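Local structure of putative uncharacterized protein (5IJP) at residues Ser56-Lys61 with Trp154-Val159; Arg89-Val94 with Ser182-Leu187; His70-Val75 with Ala131-Val136; Asp23-Asp28 with Tyr142-Lys147. The protein binds inositol hexakisphosphate through the SPX domain of Vtc4 and probably acts as an inositol polyphosphate sensor in phosphate homeostasis. One frame throughout, in Å; residues are numbered along the deposited sequence.

Interaction 1 of 4, residues Ser56-Lys61 with Trp154-Val159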
# COMPACT_ATOMS: atom_id res chain seq x y z
N SER A 56 4.05 9.22 22.89
CA SER A 56 2.59 9.08 22.77
C SER A 56 2.05 9.89 21.58
O SER A 56 1.13 9.43 20.90
CB SER A 56 1.91 9.53 24.06
OG SER A 56 2.30 8.72 25.16
N ARG A 57 2.64 11.07 21.33
CA ARG A 57 2.30 11.97 20.23
C ARG A 57 2.70 11.35 18.88
O ARG A 57 1.92 11.42 17.93
CB ARG A 57 2.98 13.34 20.43
CG ARG A 57 2.60 14.41 19.40
CD ARG A 57 3.48 15.65 19.49
NE ARG A 57 4.87 15.38 19.14
CZ ARG A 57 5.89 15.48 19.99
NH1 ARG A 57 5.68 15.85 21.25
NH2 ARG A 57 7.13 15.21 19.59
N PHE A 58 3.91 10.75 18.81
CA PHE A 58 4.44 10.11 17.60
C PHE A 58 3.65 8.86 17.21
O PHE A 58 3.33 8.71 16.04
CB PHE A 58 5.95 9.82 17.72
CG PHE A 58 6.59 9.29 16.46
CD1 PHE A 58 6.88 10.14 15.40
CD2 PHE A 58 6.94 7.95 16.35
CE1 PHE A 58 7.47 9.65 14.23
CE2 PHE A 58 7.54 7.46 15.18
CZ PHE A 58 7.81 8.32 14.14
N VAL A 59 3.35 7.98 18.19
CA VAL A 59 2.59 6.73 17.98
C VAL A 59 1.19 7.04 17.43
O VAL A 59 0.77 6.42 16.45
CB VAL A 59 2.56 5.81 19.24
CG1 VAL A 59 1.66 4.60 19.04
CG2 VAL A 59 3.97 5.36 19.61
N SER A 60 0.50 8.05 18.02
CA SER A 60 -0.83 8.50 17.59
C SER A 60 -0.80 9.04 16.15
O SER A 60 -1.71 8.74 15.38
CB SER A 60 -1.36 9.57 18.54
OG SER A 60 -1.55 9.04 19.84
N LYS A 61 0.27 9.79 15.80
CA LYS A 61 0.47 10.34 14.46
C LYS A 61 0.82 9.24 13.45
O LYS A 61 0.39 9.31 12.30
CB LYS A 61 1.57 11.41 14.48
N TRP A 154 14.31 5.08 21.84
CA TRP A 154 13.10 4.34 22.18
C TRP A 154 12.76 3.43 21.00
O TRP A 154 12.74 3.90 19.86
CB TRP A 154 11.93 5.32 22.44
CG TRP A 154 12.12 6.25 23.61
CD1 TRP A 154 13.09 7.20 23.76
CD2 TRP A 154 11.22 6.43 24.71
NE1 TRP A 154 12.90 7.90 24.93
CE2 TRP A 154 11.75 7.45 25.53
CE3 TRP A 154 10.03 5.79 25.11
CZ2 TRP A 154 11.14 7.85 26.72
CZ3 TRP A 154 9.42 6.19 26.29
CH2 TRP A 154 9.97 7.21 27.08
N ARG A 155 12.53 2.13 21.25
CA ARG A 155 12.23 1.17 20.20
C ARG A 155 10.73 0.97 19.97
O ARG A 155 9.99 0.71 20.92
CB ARG A 155 12.95 -0.17 20.44
CG ARG A 155 14.33 -0.23 19.80
CD ARG A 155 15.24 -1.20 20.51
NE ARG A 155 15.94 -0.57 21.63
CZ ARG A 155 17.15 -0.03 21.56
NH1 ARG A 155 17.83 -0.04 20.41
NH2 ARG A 155 17.70 0.52 22.63
N LEU A 156 10.30 1.11 18.70
CA LEU A 156 8.91 0.93 18.27
C LEU A 156 8.71 -0.31 17.39
O LEU A 156 7.58 -0.75 17.20
CB LEU A 156 8.37 2.18 17.55
CG LEU A 156 7.56 3.18 18.39
CD1 LEU A 156 7.08 4.34 17.55
CD2 LEU A 156 6.36 2.51 19.07
N LYS A 157 9.83 -0.87 16.88
CA LYS A 157 9.87 -2.04 16.01
C LYS A 157 9.25 -3.33 16.61
O LYS A 157 8.56 -4.01 15.85
CB LYS A 157 11.30 -2.31 15.52
CG LYS A 157 11.37 -3.03 14.17
CD LYS A 157 12.78 -3.04 13.57
CE LYS A 157 13.12 -1.80 12.76
NZ LYS A 157 12.38 -1.76 11.47
N PRO A 158 9.44 -3.71 17.92
CA PRO A 158 8.86 -4.98 18.41
C PRO A 158 7.38 -5.24 18.13
O PRO A 158 7.04 -6.37 17.76
CB PRO A 158 9.14 -4.94 19.91
CG PRO A 158 10.37 -4.14 20.03
CD PRO A 158 10.26 -3.07 18.98
N VAL A 159 6.49 -4.23 18.27
CA VAL A 159 5.06 -4.45 18.02
C VAL A 159 4.63 -3.96 16.62
O VAL A 159 3.66 -4.49 16.08
CB VAL A 159 4.11 -3.91 19.13
CG1 VAL A 159 4.41 -4.54 20.48
CG2 VAL A 159 4.11 -2.38 19.21
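L156 reaches from the loop just before helix 157-165 to the flank of the long helix 52-97, where its two methyl groups meet F58 and V59. Most of the surface buried here belongs to this leucine, and its forked end suits the task because each branch finds apolar carbon. L156 CD1 lies at the edge of the F58 ring, near its plane, 3.8 Å from F58 CD2. The same methyl is 3.9 Å from CG2 of V59, which makes it the atom common to both partners. Of the two, the other branch of L156 meets only the valine: its CD2 comes within 3.8 Å of V59 CG2.

On the helix, V59 uses its beta-branch to offer a methyl close to the backbone. With CG1 anti to the backbone N (chi1 174°), CG2 sits beside that nitrogen and becomes the methyl that meets the leucine. F58 offers the CD2-CE2 edge of its ring; its side chain also packs on L25, D28 and L29 of helix 22-30, and the ring lies nearly parallel to that of H148 in helix 110-151. L156 also rests on H148, while its backbone N is hydrogen-bonded to D149 OD1, so the loop is tied to helix 110-151 as well.

The contact thus fastens the start of C-terminal helix 157-165 onto helix 52-97 of the SPX helical bundle. Its chemistry is purely apolar, methyl against methyl and methyl against ring edge, over a modest 111 Å². Burial of carbon is probably what this contact contributes, the polar tie of the loop being to D149.

Interaction 2 of 4, residues Arg89-Val94 with Ser182-Leu187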
# COMPACT_ATOMS: atom_id res chain seq x y z
N ARG A 89 -17.33 -13.30 -15.40
CA ARG A 89 -18.65 -13.67 -15.92
C ARG A 89 -18.68 -13.41 -17.43
O ARG A 89 -19.16 -14.27 -18.18
CB ARG A 89 -19.76 -12.88 -15.20
CG ARG A 89 -21.18 -13.27 -15.60
CD ARG A 89 -22.22 -12.36 -14.98
NE ARG A 89 -23.47 -12.36 -15.73
CZ ARG A 89 -24.49 -13.19 -15.52
NH1 ARG A 89 -24.41 -14.11 -14.56
NH2 ARG A 89 -25.58 -13.11 -16.26
N GLU A 90 -18.14 -12.26 -17.88
CA GLU A 90 -18.06 -11.84 -19.28
C GLU A 90 -17.24 -12.81 -20.13
O GLU A 90 -17.60 -13.06 -21.27
CB GLU A 90 -17.50 -10.41 -19.40
CG GLU A 90 -18.50 -9.32 -19.06
CD GLU A 90 -17.95 -7.90 -19.15
OE1 GLU A 90 -16.98 -7.59 -18.43
OE2 GLU A 90 -18.52 -7.10 -19.93
N VAL A 91 -16.13 -13.35 -19.56
CA VAL A 91 -15.26 -14.31 -20.23
C VAL A 91 -15.97 -15.68 -20.28
O VAL A 91 -15.93 -16.34 -21.32
CB VAL A 91 -13.84 -14.38 -19.59
CG1 VAL A 91 -12.99 -15.51 -20.18
CG2 VAL A 91 -13.11 -13.05 -19.73
N GLN A 92 -16.64 -16.07 -19.17
CA GLN A 92 -17.38 -17.33 -19.03
C GLN A 92 -18.47 -17.50 -20.09
O GLN A 92 -18.54 -18.57 -20.70
CB GLN A 92 -17.94 -17.48 -17.61
CG GLN A 92 -16.95 -18.14 -16.64
CD GLN A 92 -17.28 -17.92 -15.18
OE1 GLN A 92 -18.44 -17.74 -14.78
NE2 GLN A 92 -16.26 -17.97 -14.34
N ASP A 93 -19.30 -16.46 -20.32
CA ASP A 93 -20.36 -16.52 -21.32
C ASP A 93 -19.83 -16.33 -22.75
O ASP A 93 -20.49 -16.73 -23.70
CB ASP A 93 -21.54 -15.56 -21.01
CG ASP A 93 -21.19 -14.12 -20.71
OD1 ASP A 93 -20.54 -13.47 -21.56
OD2 ASP A 93 -21.65 -13.61 -19.66
N VAL A 94 -18.62 -15.73 -22.90
CA VAL A 94 -17.97 -15.54 -24.20
C VAL A 94 -17.35 -16.86 -24.66
O VAL A 94 -17.52 -17.24 -25.82
CB VAL A 94 -16.92 -14.41 -24.19
N SER A 182 -5.02 -13.62 -13.84
CA SER A 182 -3.86 -14.04 -14.64
C SER A 182 -4.25 -15.17 -15.59
O SER A 182 -3.80 -15.19 -16.74
CB SER A 182 -2.71 -14.47 -13.74
OG SER A 182 -2.27 -13.40 -12.92
N LYS A 183 -5.11 -16.10 -15.12
CA LYS A 183 -5.61 -17.24 -15.89
C LYS A 183 -6.62 -16.79 -16.95
O LYS A 183 -6.62 -17.34 -18.06
CB LYS A 183 -6.25 -18.29 -14.96
CG LYS A 183 -5.25 -19.04 -14.08
CD LYS A 183 -5.94 -19.88 -13.03
CE LYS A 183 -4.96 -20.50 -12.07
NZ LYS A 183 -5.64 -21.23 -10.97
N LEU A 184 -7.46 -15.79 -16.62
CA LEU A 184 -8.47 -15.22 -17.52
C LEU A 184 -7.83 -14.49 -18.70
O LEU A 184 -8.34 -14.58 -19.82
CB LEU A 184 -9.42 -14.27 -16.77
CG LEU A 184 -10.44 -14.90 -15.82
CD1 LEU A 184 -10.79 -13.95 -14.69
CD2 LEU A 184 -11.70 -15.35 -16.55
N TYR A 185 -6.71 -13.77 -18.45
CA TYR A 185 -5.96 -13.02 -19.46
C TYR A 185 -5.24 -13.95 -20.44
O TYR A 185 -5.17 -13.64 -21.63
CB TYR A 185 -4.98 -12.04 -18.79
CG TYR A 185 -4.22 -11.16 -19.76
CD1 TYR A 185 -4.83 -10.07 -20.37
CD2 TYR A 185 -2.88 -11.41 -20.05
CE1 TYR A 185 -4.13 -9.26 -21.27
CE2 TYR A 185 -2.17 -10.60 -20.94
CZ TYR A 185 -2.80 -9.53 -21.55
OH TYR A 185 -2.11 -8.73 -22.42
N ASP A 186 -4.71 -15.09 -19.94
CA ASP A 186 -4.01 -16.09 -20.76
C ASP A 186 -5.00 -16.85 -21.65
O ASP A 186 -4.61 -17.29 -22.73
CB ASP A 186 -3.21 -17.07 -19.88
CG ASP A 186 -2.06 -16.45 -19.10
OD1 ASP A 186 -1.50 -15.42 -19.56
OD2 ASP A 186 -1.68 -17.02 -18.05
N LEU A 187 -6.26 -17.00 -21.19
CA LEU A 187 -7.33 -17.69 -21.91
C LEU A 187 -7.83 -16.87 -23.11
O LEU A 187 -8.06 -17.44 -24.18
CB LEU A 187 -8.49 -18.01 -20.95
CG LEU A 187 -9.56 -18.98 -21.45
CD1 LEU A 187 -9.16 -20.44 -21.23
CD2 LEU A 187 -10.89 -18.72 -20.77
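V91 of helix 52-97 faces L184 and L187, two leucines one helical turn apart on C-terminal helix 171-190, and its short side chain can be followed atom by atom. The CB carbon makes contact, lying 3.8 Å from CD2 of L184. One bond further out, CG1 bridges both partners: it is 3.9 Å from L184 CD2 and equally far from L187 CD2. The second methyl, CG2, lies more loosely against the first leucine, 4.2 Å from its CD2. A single methyl of L184 meets the whole fork of the valine, whereas L187 touches one prong.

The torsions differ to match. In L184 CG lies anti to the carbonyl carbon, beside the backbone N (chi1 -72°), while in L187 it swings anti to the backbone N (chi1 -168°), and in each case CD2 is the branch delivered to V91. A compact valine lets the helices come near, with 7.4 Å between CA of V91 and CA of L184, and the longer leucines span the interval.

The two segments run in broadly the same direction, and V91 also packs on L116 of helix 110-151, so it sits where three helices of the SPX helical bundle meet. V91 and L184 are buried; L187 lies at the exposed margin. All the contacting atoms are aliphatic carbon, which implies adhesion by dispersion and exclusion of water, without charge or polarity to set an orientation.

Interaction 3 of 4, residues His70-Val75 with Ala131-Val136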
# COMPACT_ATOMS: atom_id res chain seq x y z
N HIS A 70 -4.13 1.95 5.02
CA HIS A 70 -4.93 0.72 5.09
C HIS A 70 -6.37 0.89 4.57
O HIS A 70 -6.92 -0.07 4.04
CB HIS A 70 -4.92 0.15 6.52
CG HIS A 70 -3.61 -0.46 6.94
ND1 HIS A 70 -3.42 -0.93 8.23
CD2 HIS A 70 -2.47 -0.65 6.23
CE1 HIS A 70 -2.18 -1.39 8.26
NE2 HIS A 70 -1.57 -1.24 7.08
N ALA A 71 -6.95 2.10 4.71
CA ALA A 71 -8.29 2.41 4.21
C ALA A 71 -8.28 2.48 2.68
O ALA A 71 -9.15 1.89 2.05
CB ALA A 71 -8.79 3.72 4.80
N LYS A 72 -7.27 3.17 2.09
CA LYS A 72 -7.11 3.29 0.63
C LYS A 72 -6.77 1.95 -0.01
O LYS A 72 -7.23 1.66 -1.11
CB LYS A 72 -6.06 4.37 0.28
CG LYS A 72 -5.98 4.73 -1.21
CD LYS A 72 -7.17 5.57 -1.69
CE LYS A 72 -7.24 5.60 -3.20
NZ LYS A 72 -8.37 6.44 -3.67
N GLN A 73 -5.97 1.11 0.70
CA GLN A 73 -5.58 -0.23 0.26
C GLN A 73 -6.81 -1.14 0.16
O GLN A 73 -6.87 -1.97 -0.74
CB GLN A 73 -4.56 -0.85 1.23
CG GLN A 73 -3.12 -0.40 0.99
CD GLN A 73 -2.11 -1.02 1.94
OE1 GLN A 73 -2.42 -1.92 2.74
NE2 GLN A 73 -0.87 -0.57 1.86
N GLN A 74 -7.78 -0.96 1.07
CA GLN A 74 -9.03 -1.72 1.13
C GLN A 74 -9.99 -1.35 -0.00
O GLN A 74 -10.45 -2.25 -0.70
CB GLN A 74 -9.71 -1.54 2.50
CG GLN A 74 -10.94 -2.41 2.70
CD GLN A 74 -11.45 -2.38 4.11
OE1 GLN A 74 -10.81 -2.89 5.03
NE2 GLN A 74 -12.61 -1.78 4.31
N VAL A 75 -10.29 -0.05 -0.17
CA VAL A 75 -11.21 0.49 -1.18
C VAL A 75 -10.79 0.07 -2.60
O VAL A 75 -11.63 -0.45 -3.34
CB VAL A 75 -11.41 2.04 -1.05
CG1 VAL A 75 -12.37 2.57 -2.11
CG2 VAL A 75 -11.90 2.42 0.34
N ALA A 131 -0.04 -2.61 -5.93
CA ALA A 131 1.12 -3.33 -5.39
C ALA A 131 2.29 -2.37 -5.17
O ALA A 131 3.01 -2.51 -4.19
CB ALA A 131 1.53 -4.46 -6.32
N LYS A 132 2.44 -1.37 -6.08
CA LYS A 132 3.45 -0.32 -6.02
C LYS A 132 3.17 0.59 -4.82
O LYS A 132 4.10 0.99 -4.12
CB LYS A 132 3.46 0.51 -7.31
CG LYS A 132 4.68 0.28 -8.20
CD LYS A 132 5.83 1.23 -7.88
CE LYS A 132 6.88 1.28 -8.97
NZ LYS A 132 7.69 0.03 -9.02
N PHE A 133 1.87 0.89 -4.57
CA PHE A 133 1.40 1.70 -3.44
C PHE A 133 1.65 0.97 -2.12
O PHE A 133 2.13 1.59 -1.18
CB PHE A 133 -0.10 2.07 -3.61
CG PHE A 133 -0.72 2.80 -2.44
CD1 PHE A 133 -0.48 4.16 -2.24
CD2 PHE A 133 -1.58 2.15 -1.57
CE1 PHE A 133 -1.06 4.84 -1.17
CE2 PHE A 133 -2.17 2.83 -0.49
CZ PHE A 133 -1.90 4.17 -0.30
N VAL A 134 1.35 -0.35 -2.06
CA VAL A 134 1.58 -1.19 -0.88
C VAL A 134 3.10 -1.26 -0.60
O VAL A 134 3.50 -1.12 0.55
CB VAL A 134 0.91 -2.60 -1.03
CG1 VAL A 134 1.32 -3.54 0.11
CG2 VAL A 134 -0.61 -2.48 -1.09
N GLN A 135 3.92 -1.38 -1.67
CA GLN A 135 5.39 -1.44 -1.61
C GLN A 135 6.01 -0.15 -1.04
O GLN A 135 6.75 -0.22 -0.06
CB GLN A 135 5.97 -1.77 -3.00
CG GLN A 135 7.50 -1.76 -3.11
CD GLN A 135 8.03 -0.48 -3.72
OE1 GLN A 135 7.81 -0.18 -4.90
NE2 GLN A 135 8.76 0.29 -2.92
N VAL A 136 5.72 1.01 -1.68
CA VAL A 136 6.27 2.31 -1.30
C VAL A 136 5.82 2.73 0.13
O VAL A 136 6.62 3.33 0.86
CB VAL A 136 6.01 3.41 -2.38
CG1 VAL A 136 4.55 3.87 -2.43
CG2 VAL A 136 6.96 4.60 -2.22
O HOH W 1 1.66 -0.30 3.17
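Q73 and K72 of helix 52-97 meet F133 and V134 of helix 110-151 in the antiparallel helical hairpin that forms the long core of the SPX domain. The segment axes run at 163° to each other and approach to 10.9 Å.

The apolar contacts centre on F133. The CG methylene of Q73 comes to the edge of the phenyl ring, near its plane, 3.7 Å from CE2, and the glutamine amide stands almost upright to that ring, the two planes 86° apart. K72 contributes only the root of its chain, CB at 4.2 Å from F133 CZ, before the rest turns off to put NZ in a salt bridge with E14. The remainder of the aromatic setting comes from elsewhere: Y15 stacks on F133 and Y19 meets it edge-to-face.

Beyond CG the Q73 chain is extended (chi2 -179°), and this carries the amide across V134 at about a right angle, with NE2 3.5 Å from CG2 of the valine. Glutamine suits the place because its methylenes can pack on the ring while its amide reaches past V134 to a bridging water.

The polar link is indirect. The water accepts a hydrogen bond from Q73 NE2 and in turn donates a weak one to the backbone O of V134. With serine in place of Q73, the water is likely to lose its amide donor and the edge of F133 its methylene neighbour. The bridge is uneven: 2.9 Å from Q73 NE2 to the water oxygen, then 3.3 Å from there to V134 O.

Interaction 4 of 4, residues Asp23-Asp28 with Tyr142-Lys147. With IHP (inositol hexakisphosphate), chain C.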
# COMPACT_ATOMS: atom_id res chain seq x y z
N ASP A 23 7.81 13.08 5.59
CA ASP A 23 8.43 14.35 5.96
C ASP A 23 7.80 14.93 7.24
O ASP A 23 8.51 15.55 8.03
CB ASP A 23 8.34 15.36 4.80
CG ASP A 23 9.15 15.00 3.56
OD1 ASP A 23 9.67 13.86 3.49
OD2 ASP A 23 9.27 15.86 2.66
N GLY A 24 6.51 14.68 7.42
CA GLY A 24 5.75 15.11 8.59
C GLY A 24 6.13 14.36 9.84
O GLY A 24 6.27 14.96 10.91
N LEU A 25 6.32 13.03 9.72
CA LEU A 25 6.73 12.15 10.82
C LEU A 25 8.21 12.36 11.18
O LEU A 25 8.56 12.24 12.36
CB LEU A 25 6.47 10.67 10.47
CG LEU A 25 5.00 10.21 10.47
CD1 LEU A 25 4.79 9.08 9.48
CD2 LEU A 25 4.54 9.79 11.86
N LYS A 26 9.05 12.69 10.18
CA LYS A 26 10.48 12.97 10.33
C LYS A 26 10.67 14.26 11.14
O LYS A 26 11.56 14.32 12.00
CB LYS A 26 11.15 13.10 8.95
CG LYS A 26 12.66 12.88 8.95
CD LYS A 26 13.32 13.38 7.66
CE LYS A 26 13.16 12.44 6.48
NZ LYS A 26 13.71 13.03 5.23
N ALA A 27 9.83 15.28 10.87
CA ALA A 27 9.83 16.57 11.55
C ALA A 27 9.37 16.44 13.00
O ALA A 27 9.84 17.18 13.86
CB ALA A 27 8.94 17.55 10.80
N ASP A 28 8.45 15.48 13.26
CA ASP A 28 7.90 15.18 14.59
C ASP A 28 8.97 14.59 15.52
O ASP A 28 8.92 14.82 16.73
CB ASP A 28 6.71 14.23 14.47
CG ASP A 28 5.86 14.14 15.72
OD1 ASP A 28 5.00 15.02 15.92
OD2 ASP A 28 6.05 13.18 16.50
N TYR A 142 8.44 1.24 7.54
CA TYR A 142 9.62 0.45 7.92
C TYR A 142 10.84 1.36 8.15
O TYR A 142 11.57 1.15 9.12
CB TYR A 142 9.93 -0.59 6.84
CG TYR A 142 10.51 -1.89 7.38
CD1 TYR A 142 9.69 -2.98 7.65
CD2 TYR A 142 11.88 -2.03 7.59
CE1 TYR A 142 10.21 -4.17 8.13
CE2 TYR A 142 12.41 -3.22 8.08
CZ TYR A 142 11.58 -4.29 8.35
OH TYR A 142 12.10 -5.46 8.83
N LYS A 143 11.04 2.36 7.27
CA LYS A 143 12.15 3.31 7.34
C LYS A 143 11.98 4.33 8.45
O LYS A 143 12.96 4.64 9.13
CB LYS A 143 12.35 4.01 5.99
CG LYS A 143 13.73 3.77 5.38
CD LYS A 143 13.67 2.82 4.20
CE LYS A 143 15.03 2.64 3.55
NZ LYS A 143 14.95 1.78 2.34
N ILE A 144 10.75 4.87 8.64
CA ILE A 144 10.47 5.88 9.67
C ILE A 144 10.50 5.27 11.09
O ILE A 144 10.90 5.97 12.03
CB ILE A 144 9.18 6.70 9.37
CG1 ILE A 144 9.21 8.10 10.03
CG2 ILE A 144 7.88 5.95 9.68
CD1 ILE A 144 9.83 9.20 9.18
N ILE A 145 10.11 3.98 11.25
CA ILE A 145 10.14 3.28 12.54
C ILE A 145 11.60 3.03 12.96
O ILE A 145 11.94 3.24 14.12
CB ILE A 145 9.23 2.01 12.54
CG1 ILE A 145 7.74 2.43 12.66
CG2 ILE A 145 9.60 1.02 13.66
CD1 ILE A 145 6.73 1.46 12.03
N LYS A 146 12.47 2.63 12.00
CA LYS A 146 13.90 2.41 12.26
C LYS A 146 14.61 3.75 12.53
O LYS A 146 15.57 3.78 13.30
CB LYS A 146 14.57 1.66 11.11
CG LYS A 146 15.73 0.78 11.58
CD LYS A 146 16.77 0.56 10.51
CE LYS A 146 17.96 -0.20 11.06
NZ LYS A 146 19.11 -0.20 10.12
N LYS A 147 14.12 4.85 11.90
CA LYS A 147 14.64 6.21 12.08
C LYS A 147 14.33 6.68 13.51
O LYS A 147 15.17 7.34 14.13
CB LYS A 147 14.01 7.16 11.06
CG LYS A 147 14.73 8.50 10.92
CD LYS A 147 13.95 9.49 10.05
CE LYS A 147 14.35 9.46 8.59
NZ LYS A 147 15.64 10.16 8.35
C1 IHP C . 18.30 11.86 6.64
C2 IHP C . 18.60 11.04 5.39
C3 IHP C . 17.60 11.32 4.27
C4 IHP C . 17.50 12.81 3.98
C5 IHP C . 17.19 13.62 5.23
C6 IHP C . 18.21 13.34 6.33
O11 IHP C . 19.39 11.65 7.57
P1 IHP C . 19.36 11.39 9.17
O21 IHP C . 20.69 10.90 9.64
O31 IHP C . 18.97 12.72 9.81
O41 IHP C . 18.23 10.38 9.43
O12 IHP C . 18.52 9.64 5.73
P2 IHP C . 19.71 8.53 5.59
O22 IHP C . 20.42 8.51 6.95
O32 IHP C . 20.63 8.85 4.46
O42 IHP C . 19.00 7.18 5.41
O13 IHP C . 16.30 10.82 4.66
P3 IHP C . 15.45 9.58 4.08
O23 IHP C . 14.29 10.10 3.30
O33 IHP C . 16.40 8.71 3.25
O43 IHP C . 15.02 8.77 5.30
O14 IHP C . 16.43 13.02 3.03
P4 IHP C . 16.59 13.17 1.39
O24 IHP C . 15.38 12.46 0.79
O34 IHP C . 16.65 14.62 1.02
O44 IHP C . 17.85 12.40 0.98
O15 IHP C . 17.27 15.02 4.89
P5 IHP C . 16.17 16.18 4.82
O25 IHP C . 15.05 15.79 5.80
O35 IHP C . 15.59 16.13 3.40
O45 IHP C . 16.79 17.50 5.14
O16 IHP C . 17.78 14.02 7.53
P6 IHP C . 18.00 15.50 8.11
O26 IHP C . 18.79 16.29 7.06
O36 IHP C . 18.69 15.43 9.43
O46 IHP C . 16.60 16.11 8.21
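Between L25 and K26 of helix 22-30 and I144 and K147 of helix 110-151 no aromatic ring intervenes; the flat groups, F58 and Y22, lie around the contact, and the Y22 side chain touches I144 and K147. Helix 22-30 belongs to the N-terminal helical hairpin of the SPX domain, and its segment 23-28 runs nearly parallel to 142-147, the axes 5° apart.

Beneath the ligand the contact is apolar. CG1 of I144 meets CB of L25 at 3.8 Å, and CD1 reaches the backbone N of K26. Above, the two lysine chains cross at a slant, CG of K26 3.8 Å from CD of K147. Lysine suits both places, its methylenes packing while its ammonium group meets phosphate. K26 bends at chi3 (-78°) and gives O25 of inositol hexakisphosphate a hydrogen bond of 3.1 Å from NZ. Shortening K26 to alanine is likely to leave O25 without this positive partner and K147 without the methylenes it packs on. Y22 and K30 add further bonds to the ligand. K147 NZ gives O41 a hydrogen bond of 2.8 Å. The stronger bonds of K26 NZ and K147 NZ, 4.7 Å apart, thus go to different phosphates, while their weak ones, to O13 and O43, meet on a third.

Interactions 1, 2 and 3 all use helix 52-97, at widely separated levels: interaction 3 lies near the centre of the chain, with 1 and 2 on opposite sides of it, their centres 46 Å apart. Interactions 3 and 4 share helix 110-151. Interactions 2 and 4 are the buried ones, whereas 1 and 3 are partly open. Chemistry follows place: 1 and 2 are wholly aliphatic or aromatic and attach the C-terminal part of the chain to the long helix 52-97, 3 adds an amide and a water, and 4 sets ammonium groups above an apolar floor. Interactions 1 and 4 touch directly, through the R57-D28 salt bridge and F58 packed on L25 and D28.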